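Local coordinates for protein uracil-dna glycosylase (Deinococcus radiodurans, PDB 4UQM) that belongs to the uracil-DNA glycosylase superfamily, as an alpha/beta protein built around a four-stranded parallel sheet, at residues A[44-47]-A[48-52]. The protein carries 1 engineered substitution. Numbering follows the deposited sequence.
Sequences TDFL and RQERK
Thr44 with Arg48 and Phe46 with Glu50 are side-chain pairs four residues apart on one alpha-helix, 38-53, at the protein surface; the centre of the contact lies about 22 Å from the centre of the chain. The helical assignment rests on four successive, near-linear i to i+4 backbone bonds: Arg48 N to Thr44 O, Gln49 N to Asp45 O, Glu50 N to Phe46 O and Arg51 N to Leu47 O. On the inward side, Glu50 lays its CG over one face of the Phe46 ring, 3.7 Å from the ring centroid and 22° off the normal, a CH-pi contact. With chi1 at 166°, Phe46 CG lies beside the carbonyl carbon, which carries the ring mostly across the helix axis and only slightly forward, where Glu50 CG reaches it. The Glu50 chain bends at chi2, and the carboxylate and ring planes are 16° apart. Phe46 CZ is 3.4 Å from Glu50 CG. The same ring meets His155 edge-to-face, while Glu50 OE1 is hydrogen-bonded to His155 NE2 and forms a salt bridge with Arg148 NE. On the outward side, the extended Arg48 chain passes Thr44, whose CG2 sits over one guanidinium face, 3.3 Å from Arg48 NE; Thr44 OG1 is turned instead to Phe40 O. Asp45 OD1 stays 4.0 Å from Arg48 NH1, well out of the guanidinium plane, and a water bridges them, donating to Asp45 OD1 at 2.9 Å and accepting only weakly from Arg48 NH1. The two sides therefore differ in chemistry: the charge of buried Glu50 is probably balanced by Arg148, and contacts with Phe46 and His155 would be expected to limit its rotation, whereas Asp45 and Arg48 probably attract each other with no N-H pointing at the carboxylate oxygen and a single water linking them.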
loop_
_atom_site.group_PDB
_atom_site.type_symbol
_atom_site.label_atom_id
_atom_site.label_comp_id
_atom_site.label_asym_id
_atom_site.label_seq_id
_atom_site.Cartn_x
_atom_site.Cartn_y
_atom_site.Cartn_z
ATOM N N THR A 44 6.119 -13.749 12.549
ATOM C CA THR A 44 7.260 -13.014 13.132
ATOM C C THR A 44 8.504 -13.908 13.272
ATOM O O THR A 44 9.633 -13.529 12.915
ATOM C CB THR A 44 6.839 -12.385 14.460
ATOM O OG1 THR A 44 5.821 -11.411 14.210
ATOM C CG2 THR A 44 8.004 -11.719 15.152
ATOM N N ASP A 45 8.287 -15.142 13.717
ATOM C CA ASP A 45 9.417 -16.066 13.911
ATOM C C ASP A 45 10.053 -16.393 12.570
ATOM O O ASP A 45 11.274 -16.483 12.456
ATOM C CB ASP A 45 8.982 -17.370 14.583
ATOM C CG ASP A 45 8.741 -17.225 16.059
ATOM O OD1 ASP A 45 9.173 -16.239 16.696
ATOM O OD2 ASP A 45 8.096 -18.131 16.568
ATOM N N PHE A 46 9.224 -16.574 11.546
ATOM C CA PHE A 46 9.766 -16.843 10.205
ATOM C C PHE A 46 10.570 -15.653 9.696
ATOM O O PHE A 46 11.643 -15.818 9.138
ATOM C CB PHE A 46 8.597 -17.185 9.254
ATOM C CG PHE A 46 8.951 -17.151 7.767
ATOM C CD1 PHE A 46 9.768 -18.121 7.209
ATOM C CD2 PHE A 46 8.550 -16.083 6.991
ATOM C CE1 PHE A 46 10.085 -18.056 5.801
ATOM C CE2 PHE A 46 8.856 -16.013 5.602
ATOM C CZ PHE A 46 9.653 -16.995 5.069
ATOM N N LEU A 47 10.046 -14.457 9.875
ATOM C CA LEU A 47 10.739 -13.254 9.408
ATOM C C LEU A 47 12.061 -13.039 10.165
ATOM O O LEU A 47 13.012 -12.609 9.577
ATOM C CB LEU A 47 9.847 -12.001 9.553
ATOM C CG LEU A 47 8.645 -12.039 8.621
ATOM C CD1 LEU A 47 7.833 -10.809 8.879
ATOM C CD2 LEU A 47 9.040 -12.176 7.144
ATOM N N ARG A 48 12.120 -13.351 11.458
ATOM C CA ARG A 48 13.389 -13.274 12.158
ATOM C C ARG A 48 14.454 -14.230 11.573
ATOM O O ARG A 48 15.598 -13.865 11.366
ATOM C CB ARG A 48 13.159 -13.514 13.634
ATOM C CG ARG A 48 12.416 -12.359 14.285
ATOM C CD ARG A 48 11.936 -12.741 15.679
ATOM N NE ARG A 48 11.147 -11.669 16.271
ATOM C CZ ARG A 48 10.559 -11.730 17.465
ATOM N NH1 ARG A 48 10.662 -12.822 18.234
ATOM N NH2 ARG A 48 9.830 -10.698 17.878
ATOM N N GLN A 49 14.031 -15.433 11.223
ATOM C CA GLN A 49 14.932 -16.384 10.557
ATOM C C GLN A 49 15.357 -15.878 9.199
ATOM O O GLN A 49 16.547 -15.963 8.817
ATOM C CB GLN A 49 14.258 -17.758 10.407
ATOM C CG GLN A 49 14.302 -18.655 11.615
ATOM C CD GLN A 49 15.716 -19.223 11.817
ATOM O OE1 GLN A 49 16.592 -19.063 10.968
ATOM N NE2 GLN A 49 15.931 -19.819 12.911
ATOM N N GLU A 50 14.389 -15.340 8.467
ATOM C CA GLU A 50 14.705 -14.806 7.148
ATOM C C GLU A 50 15.716 -13.648 7.205
ATOM O O GLU A 50 16.661 -13.571 6.409
ATOM C CB GLU A 50 13.444 -14.353 6.408
ATOM C CG GLU A 50 12.598 -15.509 5.891
ATOM C CD GLU A 50 13.104 -16.022 4.536
ATOM O OE1 GLU A 50 13.179 -15.222 3.608
ATOM O OE2 GLU A 50 13.504 -17.210 4.411
ATOM N N ARG A 51 15.537 -12.762 8.185
ATOM C CA ARG A 51 16.493 -11.640 8.362
ATOM C C ARG A 51 17.884 -12.101 8.798
ATOM O O ARG A 51 18.922 -11.455 8.484
ATOM C CB ARG A 51 15.939 -10.569 9.299
ATOM C CG ARG A 51 14.794 -9.796 8.703
ATOM C CD ARG A 51 14.377 -8.628 9.578
ATOM N NE ARG A 51 13.200 -7.942 9.038
ATOM C CZ ARG A 51 13.182 -7.064 7.996
ATOM N NH1 ARG A 51 14.269 -6.689 7.322
ATOM N NH2 ARG A 51 12.014 -6.591 7.583
ATOM N N LYS A 52 17.935 -13.238 9.488
ATOM C CA LYS A 52 19.209 -13.845 9.867
ATOM C C LYS A 52 19.952 -14.373 8.652
ATOM O O LYS A 52 21.176 -14.221 8.555
ATOM C CB LYS A 52 18.955 -14.965 10.871
ATOM C CG LYS A 52 20.151 -15.794 11.275
ATOM C CD LYS A 52 19.700 -16.909 12.243
ATOM C CE LYS A 52 20.806 -17.869 12.640
ATOM N NZ LYS A 52 20.188 -19.143 13.073
HETATM O O HOH W 1 12.017 -15.675 17.062
#